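Local coordinates for protein leucine aminopeptidase 2, chloroplastic (Streptomyces sp. BC16019, PDB 5LHJ) that acts as an M17-family metalloaminopeptidase in the maturation of bottromycin and presumably removes unsubstituted N-terminal amino acids from peptides, at residues A36-C41 / R74-N79; G134-L139 / A173-C178; Y140-Y145 / V184-G189; L254-V259 / E491-L496; T391-L396 / G455-H460. One frame throughout, in Å; residues are numbered along the deposited sequence. Where two conformers were deposited one is given.

Contact 1 (A36-C41 / R74-N79)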
# COMPACT_ATOMS: atom_id res chain seq x y z
N ALA A 36 -48.27 -10.03 -33.39
CA ALA A 36 -47.30 -9.66 -32.38
C ALA A 36 -47.90 -9.94 -31.01
O ALA A 36 -49.04 -9.58 -30.74
CB ALA A 36 -46.90 -8.20 -32.52
N ASP A 37 -47.13 -10.60 -30.14
CA ASP A 37 -47.54 -10.76 -28.75
C ASP A 37 -47.41 -9.43 -28.04
O ASP A 37 -48.22 -9.12 -27.18
CB ASP A 37 -46.69 -11.81 -28.04
CG ASP A 37 -46.82 -13.18 -28.66
OD1 ASP A 37 -47.93 -13.53 -29.12
OD2 ASP A 37 -45.80 -13.89 -28.70
N VAL A 38 -46.38 -8.66 -28.41
CA VAL A 38 -46.11 -7.34 -27.82
C VAL A 38 -45.85 -6.31 -28.92
O VAL A 38 -45.15 -6.59 -29.91
CB VAL A 38 -44.88 -7.39 -26.87
CG1 VAL A 38 -44.63 -6.03 -26.22
CG2 VAL A 38 -45.06 -8.45 -25.81
N VAL A 39 -46.44 -5.13 -28.75
CA VAL A 39 -46.20 -3.97 -29.62
C VAL A 39 -45.68 -2.83 -28.75
O VAL A 39 -46.31 -2.49 -27.74
CB VAL A 39 -47.49 -3.52 -30.32
CG1 VAL A 39 -47.24 -2.23 -31.12
CG2 VAL A 39 -48.02 -4.62 -31.23
N ALA A 40 -44.55 -2.25 -29.15
CA ALA A 40 -43.95 -1.11 -28.45
C ALA A 40 -44.23 0.18 -29.20
O ALA A 40 -43.79 0.34 -30.35
CB ALA A 40 -42.46 -1.30 -28.29
N CYS A 41 -44.91 1.10 -28.52
CA CYS A 41 -45.36 2.38 -29.05
C CYS A 41 -44.47 3.48 -28.48
O CYS A 41 -44.38 3.60 -27.26
CB CYS A 41 -46.81 2.61 -28.61
SG CYS A 41 -47.59 4.16 -29.10
N ARG A 74 -56.20 -9.20 -26.05
CA ARG A 74 -55.55 -10.45 -26.48
C ARG A 74 -54.01 -10.42 -26.42
O ARG A 74 -53.38 -11.48 -26.52
CB ARG A 74 -55.96 -10.79 -27.91
CG ARG A 74 -57.45 -11.02 -28.08
CD ARG A 74 -57.78 -11.32 -29.53
NE ARG A 74 -59.22 -11.56 -29.71
CZ ARG A 74 -59.81 -11.76 -30.89
NH1 ARG A 74 -59.11 -11.75 -32.03
NH2 ARG A 74 -61.12 -11.97 -30.94
N ALA A 75 -53.43 -9.24 -26.26
CA ALA A 75 -51.97 -9.05 -26.37
C ALA A 75 -51.49 -7.94 -25.44
O ALA A 75 -52.22 -7.52 -24.54
CB ALA A 75 -51.61 -8.76 -27.82
N VAL A 76 -50.25 -7.48 -25.63
CA VAL A 76 -49.62 -6.50 -24.74
C VAL A 76 -49.15 -5.30 -25.56
O VAL A 76 -48.66 -5.45 -26.68
CB VAL A 76 -48.42 -7.14 -24.01
CG1 VAL A 76 -47.60 -6.12 -23.21
CG2 VAL A 76 -48.87 -8.30 -23.13
N VAL A 77 -49.32 -4.11 -24.98
CA VAL A 77 -48.77 -2.87 -25.52
C VAL A 77 -47.76 -2.33 -24.52
O VAL A 77 -48.03 -2.32 -23.31
CB VAL A 77 -49.88 -1.83 -25.81
CG1 VAL A 77 -49.30 -0.43 -26.03
CG2 VAL A 77 -50.71 -2.27 -27.01
N LEU A 78 -46.59 -1.92 -25.01
CA LEU A 78 -45.61 -1.17 -24.23
C LEU A 78 -45.66 0.28 -24.67
O LEU A 78 -45.42 0.57 -25.84
CB LEU A 78 -44.20 -1.70 -24.42
CG LEU A 78 -43.93 -3.17 -24.20
CD1 LEU A 78 -42.46 -3.45 -24.49
CD2 LEU A 78 -44.30 -3.61 -22.80
N ASN A 79 -45.98 1.18 -23.75
CA ASN A 79 -45.71 2.59 -23.97
C ASN A 79 -44.28 2.90 -23.54
O ASN A 79 -43.88 2.61 -22.41
CB ASN A 79 -46.73 3.46 -23.24
CG ASN A 79 -48.09 3.47 -23.94
OD1 ASN A 79 -48.17 3.69 -25.16
ND2 ASN A 79 -49.14 3.21 -23.19
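Val38, Val39, Ala40 and Cys41 run in parallel register with Val76, Val77, Leu78 and Asn79, and the backbone carries all four hydrogen bonds of the contact. They alternate in direction, as neighbouring parallel strands require. Val76 N donates to Asp37 O (3.0 Å), and Val39 N to Val76 O. Leu78 N then donates to Val39 O (2.8 Å), and Cys41 N to Leu78 O (2.8 Å), the last almost straight at 176°. CA-H groups add weaker contacts to the same carbonyls: Val38 CA stands 3.4 Å from Val76 O, and Val77 CA 3.3 Å from Val39 O.

Apolar contacts gather on the face that bears Val38, Ala40, Val76 and Leu78. Val38 uses both branches. CG1, anti to the backbone N (chi1 -178°), meets Leu78 CG at 3.6 Å, while CG2 lies alongside Val76 CB at 4.0 Å. The two valines project the same way, and beta-branching suits their extended backbones. Ala40 is small enough to leave Leu78 room to lean over to Val38. On the other face the contact is looser, Asn79 OD1 lying 3.9 Å from Cys41 CB; this oxygen also makes a weak hydrogen bond to Arg43.

The carboxylate of Asp37 turns to the backbone of Arg108 at the entrance to the next strand. Strand 38-43 lies between strands 76-81 and 109-112 in the mixed sheet of the N-terminal domain, and antiparallel strand 65-69 flanks 76-81 on its far side. Phe52 and Arg56 of a second subunit pack against Val76 and Leu78.

Contact 2 (G134-L139 / A173-C178)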
# COMPACT_ATOMS: atom_id res chain seq x y z
N GLY A 134 -30.68 -0.62 -31.58
CA GLY A 134 -30.98 -0.71 -30.14
C GLY A 134 -31.64 -2.03 -29.77
O GLY A 134 -31.40 -2.57 -28.69
N ALA A 135 -32.48 -2.54 -30.68
CA ALA A 135 -33.17 -3.81 -30.47
C ALA A 135 -32.18 -4.97 -30.38
O ALA A 135 -32.25 -5.77 -29.45
CB ALA A 135 -34.16 -4.06 -31.58
N VAL A 136 -31.26 -5.05 -31.35
CA VAL A 136 -30.25 -6.11 -31.35
C VAL A 136 -29.30 -5.95 -30.17
O VAL A 136 -29.01 -6.92 -29.45
CB VAL A 136 -29.46 -6.13 -32.68
CG1 VAL A 136 -28.31 -7.14 -32.62
CG2 VAL A 136 -30.39 -6.43 -33.83
N LEU A 137 -28.81 -4.73 -29.96
CA LEU A 137 -27.87 -4.47 -28.86
C LEU A 137 -28.49 -4.74 -27.48
O LEU A 137 -27.81 -5.26 -26.58
CB LEU A 137 -27.35 -3.04 -28.94
CG LEU A 137 -26.53 -2.71 -30.19
CD1 LEU A 137 -26.21 -1.22 -30.20
CD2 LEU A 137 -25.27 -3.56 -30.27
N GLY A 138 -29.78 -4.41 -27.32
CA GLY A 138 -30.50 -4.63 -26.07
C GLY A 138 -30.88 -6.08 -25.77
O GLY A 138 -31.03 -6.45 -24.59
N LEU A 139 -31.02 -6.88 -26.82
CA LEU A 139 -31.30 -8.32 -26.69
C LEU A 139 -30.08 -9.18 -26.42
O LEU A 139 -30.21 -10.35 -26.04
CB LEU A 139 -31.97 -8.86 -27.94
CG LEU A 139 -33.46 -8.59 -28.04
CD1 LEU A 139 -33.95 -9.04 -29.41
CD2 LEU A 139 -34.22 -9.31 -26.91
N ALA A 173 -24.86 -3.35 -38.42
CA ALA A 173 -23.93 -2.68 -37.52
C ALA A 173 -23.99 -3.27 -36.11
O ALA A 173 -22.96 -3.48 -35.47
CB ALA A 173 -24.19 -1.17 -37.49
N ALA A 174 -25.21 -3.54 -35.65
CA ALA A 174 -25.42 -4.11 -34.32
C ALA A 174 -24.95 -5.56 -34.23
O ALA A 174 -24.37 -5.95 -33.21
CB ALA A 174 -26.86 -4.00 -33.90
N GLU A 175 -25.19 -6.34 -35.28
CA GLU A 175 -24.68 -7.71 -35.32
C GLU A 175 -23.15 -7.75 -35.28
O GLU A 175 -22.58 -8.58 -34.58
CB GLU A 175 -25.25 -8.47 -36.51
CG GLU A 175 -26.72 -8.83 -36.31
CD GLU A 175 -27.40 -9.34 -37.56
OE1 GLU A 175 -26.70 -9.79 -38.50
OE2 GLU A 175 -28.67 -9.31 -37.62
N ALA A 176 -22.50 -6.82 -35.97
CA ALA A 176 -21.03 -6.70 -35.92
C ALA A 176 -20.58 -6.33 -34.49
O ALA A 176 -19.62 -6.88 -33.96
CB ALA A 176 -20.54 -5.67 -36.92
N THR A 177 -21.29 -5.39 -33.87
CA THR A 177 -20.98 -5.01 -32.49
C THR A 177 -21.07 -6.23 -31.56
O THR A 177 -20.20 -6.45 -30.72
CB THR A 177 -21.91 -3.88 -32.00
OG1 THR A 177 -21.78 -2.75 -32.86
CG2 THR A 177 -21.57 -3.44 -30.58
N CYS A 178 -22.12 -7.04 -31.73
CA CYS A 178 -22.31 -8.21 -30.87
C CYS A 178 -21.26 -9.32 -31.11
O CYS A 178 -20.92 -10.06 -30.18
CB CYS A 178 -23.75 -8.74 -31.02
SG CYS A 178 -25.01 -7.63 -30.32
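Val136 meets Ala174 where helices 124-139 and 164-185 lie side by side. Its CB rests 3.6 Å from Ala174 CB, a closeness that the single methyl of alanine allows. From there CG1, anti to the backbone N (chi1 174°), reaches along the partner helix to Cys178 SG at 4.1 Å and brushes the aliphatic part of Glu175, whose carboxylate leads off to the exposed side.

Leu137, next, reaches Ala174 from a second direction. CG packs on Ala174 CB at 3.9 Å, and CD2 extends to Thr177 CG2 at 3.7 Å, the two side chains crossing at about a right angle. The torsion that turns the methyl to Leu137 leaves the hydroxyl on its own helix: OG1 donates to Ala173 O (3.0 Å), which also accepts Thr177 N from the opposite face of the carbonyl plane. The same OG1 is met by Arg487 NE, and Arg181 binds Leu137 O.

The helices run nearly parallel, 22° apart and 8.7 Å between the segment axes, a separation suited to alanine at the interface. The long second helix is the connection between N-terminal and catalytic domains familiar from M17 aminopeptidases, here packed on the last helix of the N-terminal domain.

Contact 3 (Y140-Y145 / V184-G189)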
# COMPACT_ATOMS: atom_id res chain seq x y z
N TYR A 140 -28.90 -8.62 -26.62
CA TYR A 140 -27.65 -9.35 -26.46
C TYR A 140 -27.54 -10.07 -25.12
O TYR A 140 -27.81 -9.49 -24.08
CB TYR A 140 -26.46 -8.40 -26.64
CG TYR A 140 -25.14 -9.10 -26.48
CD1 TYR A 140 -24.61 -9.83 -27.53
CD2 TYR A 140 -24.44 -9.07 -25.27
CE1 TYR A 140 -23.41 -10.50 -27.39
CE2 TYR A 140 -23.24 -9.72 -25.13
CZ TYR A 140 -22.72 -10.46 -26.20
OH TYR A 140 -21.54 -11.12 -26.08
N ARG A 141 -27.15 -11.34 -25.17
CA ARG A 141 -26.82 -12.11 -23.97
C ARG A 141 -25.63 -12.98 -24.28
O ARG A 141 -25.43 -13.39 -25.44
CB ARG A 141 -28.01 -12.97 -23.49
CG ARG A 141 -28.67 -13.79 -24.59
CD ARG A 141 -29.72 -14.81 -24.12
NE ARG A 141 -30.61 -14.34 -23.05
CZ ARG A 141 -31.77 -14.94 -22.70
NH1 ARG A 141 -32.21 -16.04 -23.33
NH2 ARG A 141 -32.50 -14.43 -21.71
N TYR A 142 -24.82 -13.26 -23.27
CA TYR A 142 -23.67 -14.13 -23.42
C TYR A 142 -23.80 -15.25 -22.40
O TYR A 142 -23.29 -15.15 -21.29
CB TYR A 142 -22.35 -13.37 -23.28
CG TYR A 142 -21.16 -14.23 -23.66
CD1 TYR A 142 -20.85 -14.47 -24.99
CD2 TYR A 142 -20.35 -14.81 -22.68
CE1 TYR A 142 -19.77 -15.27 -25.35
CE2 TYR A 142 -19.26 -15.59 -23.02
CZ TYR A 142 -18.99 -15.83 -24.35
OH TYR A 142 -17.93 -16.62 -24.70
N ASP A 143 -24.48 -16.32 -22.81
CA ASP A 143 -24.81 -17.46 -21.94
C ASP A 143 -24.11 -18.75 -22.32
O ASP A 143 -24.44 -19.80 -21.77
CB ASP A 143 -26.34 -17.67 -21.97
CG ASP A 143 -27.09 -16.59 -21.24
OD1 ASP A 143 -26.53 -15.93 -20.31
OD2 ASP A 143 -28.28 -16.39 -21.58
N GLU A 144 -23.11 -18.66 -23.21
CA GLU A 144 -22.38 -19.83 -23.73
C GLU A 144 -21.78 -20.73 -22.63
O GLU A 144 -21.67 -21.96 -22.81
CB GLU A 144 -21.24 -19.34 -24.66
CG GLU A 144 -20.47 -20.41 -25.43
CD GLU A 144 -21.33 -21.23 -26.38
OE1 GLU A 144 -22.36 -20.74 -26.88
OE2 GLU A 144 -20.95 -22.40 -26.65
N TYR A 145 -21.39 -20.13 -21.50
CA TYR A 145 -20.69 -20.88 -20.43
C TYR A 145 -21.53 -21.10 -19.18
O TYR A 145 -20.99 -21.47 -18.14
CB TYR A 145 -19.35 -20.21 -20.10
CG TYR A 145 -18.37 -20.42 -21.22
CD1 TYR A 145 -17.58 -21.56 -21.27
CD2 TYR A 145 -18.27 -19.50 -22.26
CE1 TYR A 145 -16.69 -21.78 -22.31
CE2 TYR A 145 -17.40 -19.71 -23.32
CZ TYR A 145 -16.61 -20.84 -23.34
OH TYR A 145 -15.75 -21.04 -24.39
N VAL A 184 -14.77 -10.52 -26.91
CA VAL A 184 -14.24 -9.95 -25.66
C VAL A 184 -14.69 -10.78 -24.46
O VAL A 184 -13.87 -11.08 -23.58
CB VAL A 184 -14.65 -8.46 -25.49
CG1 VAL A 184 -14.31 -7.93 -24.10
CG2 VAL A 184 -13.98 -7.64 -26.58
N ASN A 185 -15.96 -11.17 -24.43
CA ASN A 185 -16.51 -11.99 -23.34
C ASN A 185 -15.93 -13.39 -23.26
O ASN A 185 -15.91 -13.99 -22.17
CB ASN A 185 -18.03 -12.07 -23.44
CG ASN A 185 -18.72 -10.80 -22.95
OD1 ASN A 185 -18.22 -10.13 -22.03
ND2 ASN A 185 -19.85 -10.46 -23.55
N CYS A 186 -15.45 -13.92 -24.38
CA CYS A 186 -14.93 -15.29 -24.43
C CYS A 186 -13.78 -15.46 -23.43
O CYS A 186 -12.85 -14.66 -23.45
CB CYS A 186 -14.45 -15.64 -25.84
SG CYS A 186 -14.21 -17.41 -26.05
N PRO A 187 -13.84 -16.49 -22.57
CA PRO A 187 -12.68 -16.77 -21.70
C PRO A 187 -11.37 -16.88 -22.46
O PRO A 187 -11.35 -17.47 -23.55
CB PRO A 187 -13.04 -18.11 -21.08
CG PRO A 187 -14.51 -18.18 -21.11
CD PRO A 187 -14.94 -17.43 -22.34
N ALA A 188 -10.27 -16.36 -21.89
CA ALA A 188 -8.97 -16.42 -22.57
C ALA A 188 -8.49 -17.84 -22.85
O ALA A 188 -7.74 -18.05 -23.80
CB ALA A 188 -7.90 -15.65 -21.80
N GLY A 189 -8.93 -18.81 -22.05
CA GLY A 189 -8.60 -20.22 -22.29
C GLY A 189 -9.22 -20.82 -23.54
O GLY A 189 -8.68 -21.79 -24.10
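Asn185 touches both Tyr140 and Tyr142 at the end of helix 164-185, the long interdomain helix of the M17 fold, and makes two different kinds of contact there. Its CB sits over the middle of the Tyr142 ring, 3.6 Å from the centroid, in a CH-pi contact only 10° off the ring normal. Its CG, anti to the carbonyl carbon (chi1 -77°), carries the amide onward to Tyr140. There ND2 donates to Tyr140 OH at 3.1 Å, with the acceptor in the amide plane; the nitrogen arrives at the edge of the ring, and the two planes are nearly coplanar. Asp182 hydrogen-bonds to the same hydroxyl. On the other end of the amide, OD1 accepts from Gly481 N, so an asparagine serves well here, donating on one side and accepting on the other.

Cys186 is the first residue to leave the helix. Its CA comes within 3.3 Å of Tyr142 OH, and its CB approaches the same oxygen at 3.8 Å; the phenol oxygen thus abuts the residue at which the chain leaves the helix.

Pro187 continues the extended exit and meets the third tyrosine, Tyr145. The hydroxyl of Tyr145 is hydrogen-bonded to Thr190, while a third subunit packs close by, with its Val428 on Tyr145 and its Gly326 on Pro187. The rigid proline ring lays its CG over one face of the Tyr145 ring in a CH-pi contact, 4.0 Å from the centroid and displaced toward the rim; CD comes to 3.5 Å from Tyr145 CE2.

Contact 4 (L254-V259 / E491-L496)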
# COMPACT_ATOMS: atom_id res chain seq x y z
N LEU A 254 -9.32 4.71 -52.70
CA LEU A 254 -8.84 4.92 -51.32
C LEU A 254 -8.66 3.55 -50.65
O LEU A 254 -9.54 2.70 -50.74
CB LEU A 254 -9.83 5.78 -50.54
CG LEU A 254 -9.45 6.25 -49.13
CD1 LEU A 254 -8.28 7.23 -49.17
CD2 LEU A 254 -10.63 6.91 -48.44
N THR A 255 -7.50 3.36 -50.01
CA THR A 255 -7.19 2.13 -49.27
C THR A 255 -6.90 2.48 -47.82
O THR A 255 -6.01 3.28 -47.56
CB THR A 255 -5.99 1.40 -49.88
OG1 THR A 255 -6.34 0.96 -51.21
CG2 THR A 255 -5.61 0.17 -49.05
N VAL A 256 -7.65 1.87 -46.89
CA VAL A 256 -7.53 2.16 -45.46
C VAL A 256 -6.97 0.94 -44.73
O VAL A 256 -7.44 -0.19 -44.93
CB VAL A 256 -8.90 2.56 -44.86
CG1 VAL A 256 -8.82 2.80 -43.35
CG2 VAL A 256 -9.45 3.80 -45.56
N GLY A 257 -5.95 1.17 -43.89
CA GLY A 257 -5.39 0.15 -43.01
C GLY A 257 -5.93 0.31 -41.61
O GLY A 257 -5.91 1.42 -41.08
N LEU A 258 -6.44 -0.77 -41.01
CA LEU A 258 -6.89 -0.79 -39.62
C LEU A 258 -5.98 -1.73 -38.84
O LEU A 258 -5.75 -2.87 -39.26
CB LEU A 258 -8.33 -1.30 -39.49
CG LEU A 258 -9.42 -0.55 -40.27
CD1 LEU A 258 -10.78 -1.19 -40.06
CD2 LEU A 258 -9.44 0.93 -39.88
N VAL A 259 -5.46 -1.26 -37.71
CA VAL A 259 -4.57 -2.05 -36.88
C VAL A 259 -5.26 -2.25 -35.53
O VAL A 259 -5.61 -1.27 -34.89
CB VAL A 259 -3.22 -1.34 -36.66
CG1 VAL A 259 -2.33 -2.14 -35.72
CG2 VAL A 259 -2.52 -1.11 -38.00
N GLU A 491 -19.01 3.82 -39.33
CA GLU A 491 -19.39 5.16 -39.78
C GLU A 491 -18.22 5.97 -40.37
O GLU A 491 -18.40 6.73 -41.33
CB GLU A 491 -20.10 5.93 -38.66
CG GLU A 491 -21.52 5.46 -38.43
CD GLU A 491 -22.49 5.83 -39.55
OE1 GLU A 491 -22.21 6.72 -40.37
OE2 GLU A 491 -23.58 5.21 -39.61
N THR A 492 -17.02 5.79 -39.81
CA THR A 492 -15.81 6.42 -40.36
C THR A 492 -15.52 5.92 -41.77
O THR A 492 -15.29 6.71 -42.69
CB THR A 492 -14.60 6.17 -39.45
OG1 THR A 492 -14.88 6.74 -38.16
CG2 THR A 492 -13.35 6.80 -40.01
N LEU A 493 -15.58 4.60 -41.95
CA LEU A 493 -15.32 4.01 -43.26
C LEU A 493 -16.38 4.45 -44.29
O LEU A 493 -16.03 4.69 -45.46
CB LEU A 493 -15.25 2.49 -43.16
CG LEU A 493 -14.07 1.97 -42.32
CD1 LEU A 493 -14.27 0.51 -41.97
CD2 LEU A 493 -12.74 2.17 -43.02
N ARG A 494 -17.64 4.57 -43.86
CA ARG A 494 -18.73 5.07 -44.73
C ARG A 494 -18.42 6.49 -45.22
O ARG A 494 -18.49 6.77 -46.43
CB ARG A 494 -20.09 5.04 -44.03
CG ARG A 494 -20.68 3.64 -43.84
CD ARG A 494 -21.91 3.62 -42.93
NE ARG A 494 -23.07 4.23 -43.57
CZ ARG A 494 -23.94 3.60 -44.38
NH1 ARG A 494 -23.82 2.31 -44.68
NH2 ARG A 494 -24.95 4.30 -44.90
N ALA A 495 -18.06 7.37 -44.29
CA ALA A 495 -17.72 8.75 -44.63
C ALA A 495 -16.50 8.84 -45.55
O ALA A 495 -16.53 9.61 -46.52
CB ALA A 495 -17.50 9.58 -43.38
N LEU A 496 -15.46 8.07 -45.28
CA LEU A 496 -14.26 8.05 -46.13
C LEU A 496 -14.56 7.55 -47.54
O LEU A 496 -13.99 8.06 -48.51
CB LEU A 496 -13.15 7.21 -45.51
CG LEU A 496 -12.51 7.77 -44.23
CD1 LEU A 496 -11.64 6.71 -43.57
CD2 LEU A 496 -11.69 9.02 -44.52
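Leu254 and Leu496 meet where strand 255-263 begins, their side chains set roughly perpendicular. Leu254 CD2 does the touching, 3.9 Å from Leu496 CB and 3.6 Å from Leu496 O. The side chain extends this far because CG stands anti to the backbone N (chi1 -173°). Two residues along the strand, Val256 divides its branches between two leucines: CG1 meets Leu493 CD2 at 4.0 Å, and CG2 meets Leu496 CD1 at 4.2 Å. Beyond it Leu258 CD1 lies a looser 4.3 Å from Leu493 CD1.

Leu254, Val256 and Leu258 are every second residue and so face the same way, and Leu493 and Leu496 are three apart in the helix, so each element turns an apolar side to the other. This is a helix lying against the central sheet of an alpha/beta domain; helix and strand run almost antiparallel, at 163°, with 10.7 Å between the segment axes.

Farther out, strands 306-316 and 367-372 hydrogen-bond to either side of Val256-Gly257 and widen the apolar surface, Val307 touching both Leu258 and Leu493 and Leu367 touching Leu496. On the helix, Thr492 packs on Val400 and Ala403 of helix 394-407, and Glu491 forms a salt bridge with Arg406 of that same helix.

Contact 5 (T391-L396 / G455-H460)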
# COMPACT_ATOMS: atom_id res chain seq x y z
N THR A 391 -4.75 12.24 -33.41
CA THR A 391 -4.31 12.34 -34.81
C THR A 391 -3.71 13.72 -35.05
O THR A 391 -4.21 14.70 -34.50
CB THR A 391 -5.46 12.11 -35.83
OG1 THR A 391 -4.97 12.29 -37.17
CG2 THR A 391 -6.62 13.04 -35.60
N PRO A 392 -2.65 13.81 -35.88
CA PRO A 392 -2.17 15.15 -36.27
C PRO A 392 -3.02 15.83 -37.35
O PRO A 392 -2.81 17.01 -37.61
CB PRO A 392 -0.76 14.87 -36.79
CG PRO A 392 -0.77 13.46 -37.22
CD PRO A 392 -1.79 12.73 -36.40
N ASP A 393 -3.95 15.10 -37.96
CA ASP A 393 -4.74 15.57 -39.10
C ASP A 393 -6.11 16.04 -38.60
O ASP A 393 -6.96 15.24 -38.23
CB ASP A 393 -4.86 14.40 -40.08
CG ASP A 393 -5.49 14.77 -41.41
OD1 ASP A 393 -6.52 15.47 -41.46
OD2 ASP A 393 -4.94 14.31 -42.44
N ASP A 394 -6.31 17.36 -38.59
CA ASP A 394 -7.58 17.94 -38.13
C ASP A 394 -8.79 17.44 -38.92
O ASP A 394 -9.84 17.18 -38.34
CB ASP A 394 -7.52 19.48 -38.16
CG ASP A 394 -6.62 20.07 -37.07
OD1 ASP A 394 -6.27 19.37 -36.09
OD2 ASP A 394 -6.27 21.27 -37.20
N ARG A 395 -8.63 17.28 -40.24
CA ARG A 395 -9.74 16.79 -41.08
C ARG A 395 -10.13 15.35 -40.72
O ARG A 395 -11.31 15.02 -40.66
CB ARG A 395 -9.42 16.89 -42.57
CG ARG A 395 -9.38 18.31 -43.12
CD ARG A 395 -9.25 18.32 -44.64
NE ARG A 395 -10.46 17.82 -45.30
CZ ARG A 395 -11.59 18.51 -45.50
NH1 ARG A 395 -11.72 19.78 -45.10
NH2 ARG A 395 -12.62 17.93 -46.12
N LEU A 396 -9.13 14.51 -40.47
CA LEU A 396 -9.38 13.14 -40.02
C LEU A 396 -10.03 13.12 -38.63
O LEU A 396 -10.95 12.34 -38.39
CB LEU A 396 -8.09 12.33 -40.01
CG LEU A 396 -8.20 10.85 -39.69
CD1 LEU A 396 -9.20 10.12 -40.58
CD2 LEU A 396 -6.82 10.24 -39.80
N GLY A 455 4.46 10.98 -43.91
CA GLY A 455 3.46 11.36 -44.90
C GLY A 455 2.15 10.59 -44.92
O GLY A 455 1.26 10.95 -45.69
N VAL A 456 2.01 9.54 -44.10
CA VAL A 456 0.79 8.72 -44.08
C VAL A 456 -0.16 9.24 -42.99
O VAL A 456 0.23 9.25 -41.81
CB VAL A 456 1.11 7.23 -43.82
CG1 VAL A 456 -0.16 6.40 -43.77
CG2 VAL A 456 2.06 6.69 -44.90
N PRO A 457 -1.39 9.68 -43.37
CA PRO A 457 -2.36 10.10 -42.35
C PRO A 457 -2.70 8.97 -41.40
O PRO A 457 -2.85 7.82 -41.84
CB PRO A 457 -3.58 10.52 -43.17
CG PRO A 457 -3.05 10.86 -44.51
CD PRO A 457 -1.86 9.98 -44.73
N TRP A 458 -2.82 9.29 -40.12
CA TRP A 458 -2.97 8.28 -39.09
C TRP A 458 -3.82 8.79 -37.94
O TRP A 458 -3.75 9.97 -37.58
CB TRP A 458 -1.58 7.85 -38.60
CG TRP A 458 -1.51 7.17 -37.25
CD1 TRP A 458 -1.78 5.85 -36.97
CD2 TRP A 458 -1.09 7.77 -36.03
NE1 TRP A 458 -1.58 5.62 -35.62
CE2 TRP A 458 -1.14 6.78 -35.03
CE3 TRP A 458 -0.68 9.07 -35.67
CZ2 TRP A 458 -0.80 7.04 -33.70
CZ3 TRP A 458 -0.34 9.32 -34.34
CH2 TRP A 458 -0.41 8.32 -33.38
N ALA A 459 -4.63 7.89 -37.39
CA ALA A 459 -5.36 8.13 -36.16
C ALA A 459 -5.23 6.93 -35.23
O ALA A 459 -5.12 5.79 -35.67
CB ALA A 459 -6.84 8.42 -36.43
N HIS A 460 -5.26 7.22 -33.93
CA HIS A 460 -5.12 6.21 -32.87
C HIS A 460 -6.31 6.35 -31.92
O HIS A 460 -6.59 7.46 -31.42
CB HIS A 460 -3.78 6.44 -32.16
CG HIS A 460 -3.69 5.85 -30.78
ND1 HIS A 460 -3.86 4.51 -30.52
CD2 HIS A 460 -3.40 6.43 -29.59
CE1 HIS A 460 -3.70 4.29 -29.23
NE2 HIS A 460 -3.41 5.44 -28.64
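Thr391 holds the backbone of Trp458 while folding its own chain into an ST turn, just before Asp393 caps helix 394-407. The polar contacts centre on its hydroxyl. OG1 donates to Trp458 O at 2.7 Å and, two residues on, accepts from Asp393 N at 3.1 Å, an almost straight bond of 164°. Threonine suits this place because one hydroxyl can donate one hydrogen bond and accept another. With OG1 anti to the backbone N (chi1 177°), the hydroxyl reaches across to the strand; its donor approach is tilted 26° from the carbonyl plane. The cap follows directly: Asp393, at the N-cap position, accepts from Leu396 N through OD1 at 3.0 Å, from above its carboxylate plane, and a carboxylate here would probably be stabilised by the helix dipole. The other carboxylate oxygen, OD2, lies alongside Pro457 CB.

Apolar contacts fill in around these bonds. Pro392 fits the tight turn with its restricted phi and sets CD 3.9 Å from Trp458 CE3, the two side chains running nearly square to each other. The indole nitrogen points elsewhere and is bound by Asp370, which also binds His460 ND1. Strand 458-462 runs between 367-372 and 386-390 in the sheet of the catalytic domain, and Leu367 touches both Leu396 and Pro457.

At the foot of the helix Leu396 turns inward over the strand, where the small Ala459 leaves it space: its CD2 meets Ala459 CB at 3.8 Å, and Thr391 CB approaches that same methyl at 4.0 Å.

Contacts 2 and 3 share helix 164-185 and touch directly, Cys178 SG lying 3.6 Å from Tyr140 CD1; their centres are 16 Å apart. Contact 1 stands off in the sheet of the N-terminal domain, its centre 21 Å from that of contact 2 and 48 Å from that of contact 5. Contacts 4 and 5 serve one sheet of the catalytic domain, with centres 12 Å apart, and Leu367 packs against both. Both lie in the neighbourhood of the two-manganese site seen in a structure of this protein: the side chains of Leu258 and Trp458 are about 11 Å and 12 Å from that of the metal ligand Lys261. No manganese is bound to this chain.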